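Local coordinates for Bd3459 (Bdellovibrio bacteriovorus, PDB 5CEC), which is a predatory endopeptidase of the D-Ala-D-Ala carboxypeptidase (S13) family, probably acting on peptidoglycan peptides, and is bound by the ankyrin-repeat immunity protein Bd3460, at residues Arg118-Ser121 with Tyr122-Ile125; Arg175-Leu178 with Thr179-Ala183; Cys307-Met310 with Ile311-Tyr315. The protein carries 1 engineered substitution. All coordinates share one frame; numbering follows the deposited sequence. Where two conformers were deposited one is given.

Interaction 1: residues Arg118-Ser121 with Tyr122-Ile125; sequences RNMS and YFLI. With SO4 (sulfate ion), chain E.
Arg118 lies along Tyr122, one turn further on in helix 118-130, and the two side chains run the same way. From CB the arginine chain sets out with CG anti to the backbone N (chi1 180°), beside its own carbonyl, and is carried across the ring. CG sits over one face, 3.7 Å from the centroid of the Tyr122 ring, a CH-pi contact. CD follows toward the phenol end, 3.6 Å from Tyr122 CE2. A bend at chi3 (-58°) then turns the guanidinium, whose plane stands 62° from that of the ring. NE leaves the pair for a salt bridge with Glu153, while NH1 gives a nearly in-plane hydrogen bond to Tyr122 OH at 3.1 Å. NH1 also holds sulfate O1 at 2.9 Å, with a weak bond to O3. The sulfate, probably from the crystallisation liquor, is also hydrogen-bonded by Trp149 NE1, and Tyr190 makes a cation-pi contact with Arg118. All this happens on the first turns of the helix in a beta-alpha-beta unit, between strands 104-109 and 135-141, where the i to i+4 backbone bonds are regular; Tyr122 N reaches Arg118 O at 2.9 Å. Ser121 OG turns back on the helix, bonding to Gly117 O. Asn119 OD1 stands oblique to the Tyr122 ring, while its ND2 is hydrogen-bonded to Glu152. Away from the arginine, Met120 SD approaches the Phe123 ring obliquely, 4.2 Å from Phe123 CD2, a Met-aromatic contact. The same phenylalanine ring stacks with Phe429.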
ATOM      1  N   ARG A 118      14.441   8.616  -6.639  1.00 14.92           N
ATOM      2  CA  ARG A 118      14.721   8.420  -8.072  1.00 15.05           C
ATOM      3  C   ARG A 118      13.916   9.326  -8.975  1.00 15.28           C
ATOM      4  O   ARG A 118      14.484  10.011  -9.829  1.00 15.51           O
ATOM      5  CB  ARG A 118      14.449   6.940  -8.458  1.00 16.55           C
ATOM      6  CG  ARG A 118      14.708   6.639  -9.937  1.00 16.71           C
ATOM      7  CD  ARG A 118      13.955   5.395 -10.396  1.00 18.65           C
ATOM      8  NE  ARG A 118      14.316   4.215  -9.624  1.00 18.65           N
ATOM      9  CZ  ARG A 118      15.402   3.454  -9.831  1.00 18.89           C
ATOM     10  NH1 ARG A 118      16.305   3.761 -10.753  1.00 20.38           N
ATOM     11  NH2 ARG A 118      15.567   2.375  -9.101  1.00 22.35           N
ATOM     12  N   ASN A 119      12.598   9.277  -8.852  1.00 15.63           N
ATOM     13  CA  ASN A 119      11.766   9.894  -9.896  1.00 15.28           C
ATOM     14  C   ASN A 119      11.769  11.416  -9.824  1.00 14.80           C
ATOM     15  O   ASN A 119      11.844  12.095 -10.869  1.00 16.70           O
ATOM     16  CB  ASN A 119      10.371   9.300  -9.873  1.00 16.43           C
ATOM     17  CG  ASN A 119      10.362   7.867 -10.308  1.00 17.31           C
ATOM     18  OD1 ASN A 119      11.099   7.521 -11.206  1.00 18.39           O
ATOM     19  ND2 ASN A 119       9.574   7.027  -9.670  1.00 18.80           N
ATOM     20  N   MET A 120      11.733  11.990  -8.618  1.00 15.18           N
ATOM     21  CA  MET A 120      11.921  13.437  -8.500  1.00 14.82           C
ATOM     22  C   MET A 120      13.302  13.884  -8.999  1.00 15.27           C
ATOM     23  O   MET A 120      13.444  14.952  -9.591  1.00 15.94           O
ATOM     24  CB  MET A 120      11.609  13.923  -7.089  1.00 15.71           C
ATOM     25  CG  MET A 120      11.603  15.424  -7.008  1.00 15.32           C
ATOM     26  SD  MET A 120      10.340  16.170  -8.044  1.00 19.60           S
ATOM     27  CE  MET A 120       9.679  17.445  -6.998  1.00 18.57           C
ATOM     28  N   SER A 121      14.307  13.051  -8.773  1.00 15.70           N
ATOM     29  CA  SER A 121      15.668  13.347  -9.225  1.00 15.37           C
ATOM     30  C   SER A 121      15.717  13.360 -10.746  1.00 16.06           C
ATOM     31  O   SER A 121      16.321  14.257 -11.336  1.00 16.76           O
ATOM     32  CB  SER A 121      16.682  12.338  -8.675  1.00 15.93           C
ATOM     33  OG  SER A 121      16.823  12.482  -7.277  1.00 17.11           O
ATOM     34  N   TYR A 122      15.082  12.369 -11.375  1.00 15.12           N
ATOM     35  CA  TYR A 122      14.996  12.353 -12.830  1.00 16.58           C
ATOM     36  C   TYR A 122      14.322  13.598 -13.374  1.00 16.39           C
ATOM     37  O   TYR A 122      14.766  14.172 -14.361  1.00 17.10           O
ATOM     38  CB  TYR A 122      14.227  11.125 -13.326  1.00 16.70           C
ATOM     39  CG  TYR A 122      14.899   9.763 -13.182  1.00 16.83           C
ATOM     40  CD1 TYR A 122      16.235   9.617 -12.779  1.00 17.32           C
ATOM     41  CD2 TYR A 122      14.174   8.619 -13.452  1.00 17.87           C
ATOM     42  CE1 TYR A 122      16.820   8.366 -12.661  1.00 18.26           C
ATOM     43  CE2 TYR A 122      14.743   7.371 -13.339  1.00 18.13           C
ATOM     44  CZ  TYR A 122      16.056   7.244 -12.955  1.00 18.00           C
ATOM     45  OH  TYR A 122      16.582   5.991 -12.862  1.00 19.05           O
ATOM     46  N   PHE A 123      13.242  14.012 -12.733  1.00 15.99           N
ATOM     47  CA  PHE A 123      12.561  15.248 -13.138  1.00 15.34           C
ATOM     48  C   PHE A 123      13.458  16.457 -12.952  1.00 15.78           C
ATOM     49  O   PHE A 123      13.543  17.314 -13.838  1.00 17.50           O
ATOM     50  CB  PHE A 123      11.253  15.415 -12.385  1.00 15.89           C
ATOM     51  CG  PHE A 123      10.468  16.630 -12.804  1.00 16.13           C
ATOM     52  CD1 PHE A 123       9.860  16.707 -14.065  1.00 17.94           C
ATOM     53  CD2 PHE A 123      10.382  17.722 -11.977  1.00 17.44           C
ATOM     54  CE1 PHE A 123       9.171  17.842 -14.459  1.00 18.57           C
ATOM     55  CE2 PHE A 123       9.688  18.861 -12.373  1.00 18.17           C
ATOM     56  CZ  PHE A 123       9.093  18.922 -13.614  1.00 19.28           C
ATOM     57  N   LEU A 124      14.145  16.527 -11.825  1.00 15.46           N
ATOM     58  CA  LEU A 124      15.051  17.646 -11.605  1.00 16.54           C
ATOM     59  C   LEU A 124      16.151  17.698 -12.674  1.00 16.86           C
ATOM     60  O   LEU A 124      16.492  18.779 -13.164  1.00 17.17           O
ATOM     61  CB  LEU A 124      15.662  17.610 -10.204  1.00 16.22           C
ATOM     62  CG  LEU A 124      16.744  18.648  -9.883  1.00 16.49           C
ATOM     63  CD1 LEU A 124      16.242  20.051 -10.193  1.00 17.23           C
ATOM     64  CD2 LEU A 124      17.220  18.530  -8.463  1.00 17.88           C
ATOM     65  N   ILE A 125      16.714  16.536 -12.998  1.00 16.40           N
ATOM     66  CA  ILE A 125      17.765  16.489 -14.013  1.00 17.56           C
ATOM     67  C   ILE A 125      17.235  16.908 -15.375  1.00 18.86           C
ATOM     68  O   ILE A 125      17.906  17.681 -16.095  1.00 19.74           O
ATOM     69  CB  ILE A 125      18.477  15.129 -14.027  1.00 18.09           C
ATOM     70  CG1 ILE A 125      19.245  14.935 -12.724  1.00 19.59           C
ATOM     71  CG2 ILE A 125      19.430  15.014 -15.209  1.00 19.86           C
ATOM     72  CD1 ILE A 125      19.604  13.513 -12.413  1.00 21.36           C
TER
HETATM   73  S   SO4 E 503      19.609   2.488 -11.022  1.00 32.41           S
HETATM   74  O1  SO4 E 503      18.329   1.831 -11.401  1.00 31.28           O
HETATM   75  O2  SO4 E 503      20.627   1.488 -10.640  1.00 37.54           O
HETATM   76  O3  SO4 E 503      19.428   3.573 -10.046  1.00 35.62           O
HETATM   77  O4  SO4 E 503      20.192   3.209 -12.215  1.00 36.61           O

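Interaction 2: residues Arg175-Leu178 with Thr179-Ala183; sequences RATL and TSSFA
Leu178 and Phe182 run side by side from the last turn of helix 167-182, pointing the same way. The leucine branch CD2 lies 3.6 Å from Phe182 CB and reaches on to the root of the ring, which it meets obliquely. Phe182 has CG anti to the backbone N (chi1 -175°), and its ring extends beyond the leucine to pack on Ser121, Leu124 and Ile125 of helix 118-130. Leu178 itself rests against Leu139 and Phe141 of strand 135-141. On the next residue, Thr179, the hydroxyl folds back beside its own N, and OG1 donates to Arg175 O, one turn earlier, at 2.9 Å. Thr179 N bonds to the same oxygen from the opposite face of the carbonyl plane.

Toward the C-terminal end the backbone widens into a pi-type turn. Thr177 O accepts from both Ser181 N, at 2.8 Å, and Phe182 N, at 3.1 Å, and Ala183 N then reaches Leu178 O at 3.0 Å, with an N-H...O angle of only 130°. The contact is thus divided in character: the hydrocarbon pair faces the domain interior, whereas Arg175 O takes a hydroxyl besides its amide and Thr177 O an extra N-H where the helix widens before ending.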
ATOM      1  N   ARG A 175      24.993  12.492   0.552  1.00 20.10           N
ATOM      2  CA  ARG A 175      26.133  12.732  -0.316  1.00 20.75           C
ATOM      3  C   ARG A 175      26.447  11.501  -1.154  1.00 20.88           C
ATOM      4  O   ARG A 175      26.679  11.623  -2.355  1.00 21.78           O
ATOM      5  CB  ARG A 175      27.364  13.196   0.459  1.00 22.80           C
ATOM      6  CG  ARG A 175      28.610  13.384  -0.398  1.00 25.07           C
ATOM      7  CD  ARG A 175      29.727  14.025   0.399  1.00 28.32           C
ATOM      8  NE  ARG A 175      30.961  14.120  -0.376  1.00 31.46           N
ATOM      9  CZ  ARG A 175      31.877  13.168  -0.524  1.00 36.16           C
ATOM     10  NH1 ARG A 175      31.762  11.984   0.074  1.00 37.60           N
ATOM     11  NH2 ARG A 175      32.943  13.414  -1.276  1.00 40.63           N
ATOM     12  N   ALA A 176      26.445  10.338  -0.511  1.00 20.09           N
ATOM     13  CA  ALA A 176      26.684   9.107  -1.212  1.00 20.76           C
ATOM     14  C   ALA A 176      25.642   8.812  -2.280  1.00 19.90           C
ATOM     15  O   ALA A 176      25.993   8.355  -3.352  1.00 22.90           O
ATOM     16  CB  ALA A 176      26.802   7.938  -0.252  1.00 21.12           C
ATOM     17  N   THR A 177      24.371   9.068  -1.985  1.00 19.34           N
ATOM     18  CA  THR A 177      23.319   8.855  -2.958  1.00 19.14           C
ATOM     19  C   THR A 177      23.422   9.862  -4.116  1.00 18.76           C
ATOM     20  O   THR A 177      23.217   9.501  -5.274  1.00 19.14           O
ATOM     21  CB  THR A 177      21.937   8.969  -2.277  1.00 19.09           C
ATOM     22  OG1 THR A 177      21.878   8.033  -1.198  1.00 21.85           O
ATOM     23  CG2 THR A 177      20.792   8.718  -3.258  1.00 21.15           C
ATOM     24  N   LEU A 178      23.755  11.115  -3.801  1.00 17.85           N
ATOM     25  CA  LEU A 178      23.996  12.101  -4.843  1.00 18.79           C
ATOM     26  C   LEU A 178      25.134  11.658  -5.753  1.00 18.70           C
ATOM     27  O   LEU A 178      25.023  11.745  -6.958  1.00 19.71           O
ATOM     28  CB  LEU A 178      24.277  13.473  -4.257  1.00 18.09           C
ATOM     29  CG  LEU A 178      23.062  14.267  -3.743  1.00 17.45           C
ATOM     30  CD1 LEU A 178      23.527  15.477  -2.947  1.00 19.39           C
ATOM     31  CD2 LEU A 178      22.152  14.676  -4.896  1.00 18.22           C
ATOM     32  N   THR A 179      26.197  11.115  -5.170  1.00 19.31           N
ATOM     33  CA  THR A 179      27.368  10.727  -5.921  1.00 21.13           C
ATOM     34  C   THR A 179      27.090   9.489  -6.767  1.00 20.92           C
ATOM     35  O   THR A 179      27.473   9.445  -7.937  1.00 23.53           O
ATOM     36  CB  THR A 179      28.535  10.461  -4.973  1.00 21.48           C
ATOM     37  OG1 THR A 179      28.844  11.641  -4.218  1.00 24.51           O
ATOM     38  CG2 THR A 179      29.810   9.968  -5.686  1.00 23.62           C
ATOM     39  N   SER A 180      26.405   8.495  -6.208  1.00 20.11           N
ATOM     40  CA  SER A 180      26.300   7.204  -6.887  0.50 21.59           C
ATOM     41  C   SER A 180      25.046   7.054  -7.727  1.00 21.06           C
ATOM     42  O   SER A 180      25.000   6.202  -8.596  1.00 21.59           O
ATOM     43  CB  SER A 180      26.411   6.074  -5.871  0.50 22.75           C
ATOM     44  OG  SER A 180      27.710   6.071  -5.307  0.50 25.34           O
ATOM     45  N   SER A 181      24.036   7.899  -7.480  1.00 19.94           N
ATOM     46  CA  SER A 181      22.764   7.798  -8.181  1.00 20.14           C
ATOM     47  C   SER A 181      22.365   9.075  -8.906  1.00 19.67           C
ATOM     48  O   SER A 181      22.082   9.040 -10.095  1.00 21.32           O
ATOM     49  CB  SER A 181      21.652   7.389  -7.202  1.00 20.43           C
ATOM     50  OG  SER A 181      21.902   6.091  -6.700  1.00 24.53           O
ATOM     51  N   PHE A 182      22.356  10.209  -8.217  1.00 18.69           N
ATOM     52  CA  PHE A 182      21.916  11.442  -8.866  1.00 18.87           C
ATOM     53  C   PHE A 182      22.866  11.834  -9.999  1.00 20.25           C
ATOM     54  O   PHE A 182      22.431  12.328 -11.046  1.00 21.96           O
ATOM     55  CB  PHE A 182      21.824  12.568  -7.818  1.00 20.00           C
ATOM     56  CG  PHE A 182      21.270  13.845  -8.353  1.00 20.40           C
ATOM     57  CD1 PHE A 182      22.109  14.789  -8.930  1.00 22.10           C
ATOM     58  CD2 PHE A 182      19.901  14.087  -8.331  1.00 21.17           C
ATOM     59  CE1 PHE A 182      21.596  15.971  -9.408  1.00 22.26           C
ATOM     60  CE2 PHE A 182      19.381  15.255  -8.838  1.00 22.40           C
ATOM     61  CZ  PHE A 182      20.234  16.183  -9.383  1.00 21.62           C
ATOM     62  N   ALA A 183      24.162  11.605  -9.778  1.00 19.55           N
ATOM     63  CA  ALA A 183      25.205  12.097 -10.673  1.00 21.12           C
ATOM     64  C   ALA A 183      25.692  11.056 -11.683  1.00 21.41           C
ATOM     65  O   ALA A 183      26.631  11.334 -12.431  1.00 26.19           O
ATOM     66  CB  ALA A 183      26.391  12.597  -9.845  1.00 23.31           C
TER

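Interaction 3: residues Cys307-Met310 with Ile311-Tyr315; sequences CEMM and IKVLY
Ile311 N hydrogen-bonds to Cys307 O at 3.2 Å, the first of four consecutive i to i+4 bonds in the opening turns of helix 307-322. Lys312 N follows to Glu308 O at 3.0 Å. Val313 N reaches Met309 O at 2.9 Å and Leu314 N reaches Met310 O at 3.0 Å. Every carbonyl from Cys307 to Met310 is therefore engaged by an amide of the next turn. The amide of Met309 is taken up at the start of the helix by Thr306 OG1, the backbone of Glu308 is hydrogen-bonded to that of Lys62, and one turn on Lys312 O accepts from Ser316 OG. Val313 CG2 lies anti to its own carbonyl carbon, which brings it to 3.2 Å from Met309 O. Apolar contacts are added by the methionine methyls, as Met309 CE and Met310 CE come to 4.3 and 4.4 Å from Val313 CG2. Cys307 SG is spent in the disulfide with Cys45, which ties the first turn covalently to strand 40-48. On this sheet-facing flank Ile311 packs on Cys45 and Met47, and Leu314 on Tyr379 of strand 376-385. Met310 bridges between Ala381 of that strand and Val75 of helix 72-84, while Val313 lies against Val74, Val75 and Leu78, so the helix is packed between the antiparallel sheet and helix 72-84.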
ATOM      1  N   CYS A 307     -10.675   1.424  18.111  1.00 17.40           N
ATOM      2  CA  CYS A 307     -11.489   1.415  16.903  1.00 18.06           C
ATOM      3  C   CYS A 307     -12.282   2.748  16.835  1.00 17.30           C
ATOM      4  O   CYS A 307     -12.373   3.362  15.772  1.00 17.83           O
ATOM      5  CB  CYS A 307     -12.400   0.202  16.911  1.00 20.01           C
ATOM      6  SG  CYS A 307     -13.165  -0.164  15.333  1.00 24.95           S
ATOM      7  N   GLU A 308     -12.830   3.209  17.974  1.00 17.64           N
ATOM      8  CA  GLU A 308     -13.513   4.509  18.021  1.00 18.97           C
ATOM      9  C   GLU A 308     -12.626   5.649  17.532  1.00 17.25           C
ATOM     10  O   GLU A 308     -13.066   6.512  16.760  1.00 18.77           O
ATOM     11  CB  GLU A 308     -14.030   4.848  19.431  1.00 21.87           C
ATOM     12  CG  GLU A 308     -15.260   4.075  19.832  1.00 26.73           C
ATOM     13  CD  GLU A 308     -15.908   4.579  21.109  1.00 33.82           C
ATOM     14  OE1 GLU A 308     -15.390   5.522  21.748  1.00 41.99           O
ATOM     15  OE2 GLU A 308     -16.966   4.034  21.475  1.00 41.30           O
ATOM     16  N   MET A 309     -11.354   5.631  17.944  1.00 17.09           N
ATOM     17  CA  MET A 309     -10.420   6.661  17.507  1.00 17.00           C
ATOM     18  C   MET A 309     -10.260   6.648  15.977  1.00 16.15           C
ATOM     19  O   MET A 309     -10.109   7.704  15.342  1.00 17.12           O
ATOM     20  CB  MET A 309      -9.060   6.514  18.183  1.00 18.89           C
ATOM     21  CG  MET A 309      -8.983   7.128  19.564  1.00 23.59           C
ATOM     22  SD  MET A 309      -9.222   8.919  19.606  1.00 28.82           S
ATOM     23  CE  MET A 309      -8.378   9.441  18.145  1.00 21.63           C
ATOM     24  N   MET A 310     -10.247   5.457  15.373  1.00 16.83           N
ATOM     25  CA  MET A 310     -10.166   5.382  13.921  1.00 16.15           C
ATOM     26  C   MET A 310     -11.366   6.033  13.218  1.00 15.26           C
ATOM     27  O   MET A 310     -11.219   6.726  12.210  1.00 15.91           O
ATOM     28  CB  MET A 310      -9.948   3.932  13.488  1.00 16.08           C
ATOM     29  CG  MET A 310      -8.634   3.326  13.951  1.00 16.71           C
ATOM     30  SD  MET A 310      -7.149   4.268  13.474  1.00 17.44           S
ATOM     31  CE  MET A 310      -6.872   5.318  14.891  1.00 18.56           C
ATOM     32  N   ILE A 311     -12.561   5.835  13.760  1.00 15.79           N
ATOM     33  CA  ILE A 311     -13.750   6.498  13.223  1.00 16.63           C
ATOM     34  C   ILE A 311     -13.620   8.017  13.366  1.00 16.07           C
ATOM     35  O   ILE A 311     -13.908   8.744  12.431  1.00 17.33           O
ATOM     36  CB  ILE A 311     -15.015   6.005  13.906  1.00 18.01           C
ATOM     37  CG1 ILE A 311     -15.159   4.479  13.729  1.00 18.35           C
ATOM     38  CG2 ILE A 311     -16.221   6.760  13.368  1.00 18.16           C
ATOM     39  CD1 ILE A 311     -15.254   4.020  12.278  1.00 17.74           C
ATOM     40  N   LYS A 312     -13.166   8.493  14.512  1.00 16.45           N
ATOM     41  CA  LYS A 312     -12.989   9.935  14.719  1.00 16.89           C
ATOM     42  C   LYS A 312     -11.981  10.549  13.761  1.00 15.97           C
ATOM     43  O   LYS A 312     -12.176  11.624  13.204  1.00 17.17           O
ATOM     44  CB  LYS A 312     -12.595  10.266  16.143  1.00 18.51           C
ATOM     45  CG  LYS A 312     -13.655   9.938  17.193  1.00 21.54           C
ATOM     46  CD  LYS A 312     -13.136  10.187  18.602  1.00 26.24           C
ATOM     47  CE  LYS A 312     -13.023  11.669  18.921  1.00 31.75           C
ATOM     48  NZ  LYS A 312     -14.341  12.353  19.116  1.00 37.86           N
ATOM     49  N   VAL A 313     -10.919   9.792  13.501  1.00 16.35           N
ATOM     50  CA  VAL A 313      -9.919  10.218  12.530  1.00 16.14           C
ATOM     51  C   VAL A 313     -10.530  10.335  11.142  1.00 15.46           C
ATOM     52  O   VAL A 313     -10.277  11.333  10.437  1.00 16.26           O
ATOM     53  CB  VAL A 313      -8.708   9.250  12.554  1.00 15.47           C
ATOM     54  CG1 VAL A 313      -7.818   9.413  11.325  1.00 16.15           C
ATOM     55  CG2 VAL A 313      -7.906   9.472  13.828  1.00 16.78           C
ATOM     56  N   LEU A 314     -11.319   9.343  10.743  1.00 15.77           N
ATOM     57  CA  LEU A 314     -11.988   9.409   9.428  1.00 16.71           C
ATOM     58  C   LEU A 314     -12.925  10.624   9.326  1.00 15.22           C
ATOM     59  O   LEU A 314     -12.918  11.350   8.318  1.00 16.67           O
ATOM     60  CB  LEU A 314     -12.739   8.127   9.125  1.00 15.78           C
ATOM     61  CG  LEU A 314     -11.779   6.938   8.825  1.00 16.61           C
ATOM     62  CD1 LEU A 314     -12.516   5.624   9.042  1.00 17.68           C
ATOM     63  CD2 LEU A 314     -11.163   7.018   7.431  1.00 17.93           C
ATOM     64  N   TYR A 315     -13.735  10.839  10.363  1.00 16.46           N
ATOM     65  CA  TYR A 315     -14.656  11.983  10.390  1.00 17.56           C
ATOM     66  C   TYR A 315     -13.905  13.289  10.219  1.00 16.23           C
ATOM     67  O   TYR A 315     -14.271  14.153   9.390  1.00 18.52           O
ATOM     68  CB  TYR A 315     -15.417  12.011  11.701  1.00 18.61           C
ATOM     69  CG  TYR A 315     -16.306  13.198  11.810  1.00 21.43           C
ATOM     70  CD1 TYR A 315     -15.826  14.417  12.277  1.00 23.18           C
ATOM     71  CD2 TYR A 315     -17.625  13.117  11.408  1.00 23.81           C
ATOM     72  CE1 TYR A 315     -16.647  15.511  12.367  1.00 28.38           C
ATOM     73  CE2 TYR A 315     -18.458  14.208  11.469  1.00 30.04           C
ATOM     74  CZ  TYR A 315     -17.980  15.429  11.955  1.00 28.95           C
ATOM     75  OH  TYR A 315     -18.751  16.523  12.035  1.00 41.14           O
TER

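In the fold
From the N terminus the three contacts come in series, none nesting or crossing, and each spans neighbouring turns of one helix, so none closes a long loop. Interaction 1 opens the helix between strands 104-109 and 135-141, and interaction 2 ends helix 167-182. These two touch through Phe182, with Ser121 OG 3.6 Å from Phe182 CD2, and so join two helices of the part built on the mixed sheet. Interaction 3 lies on the opposite side of the chain's centre, about 37 Å from interaction 1 and 42 Å from interaction 2 between centres. It belongs to the other part of the fold, built on the antiparallel sheet that includes strands 40-48 and 376-385.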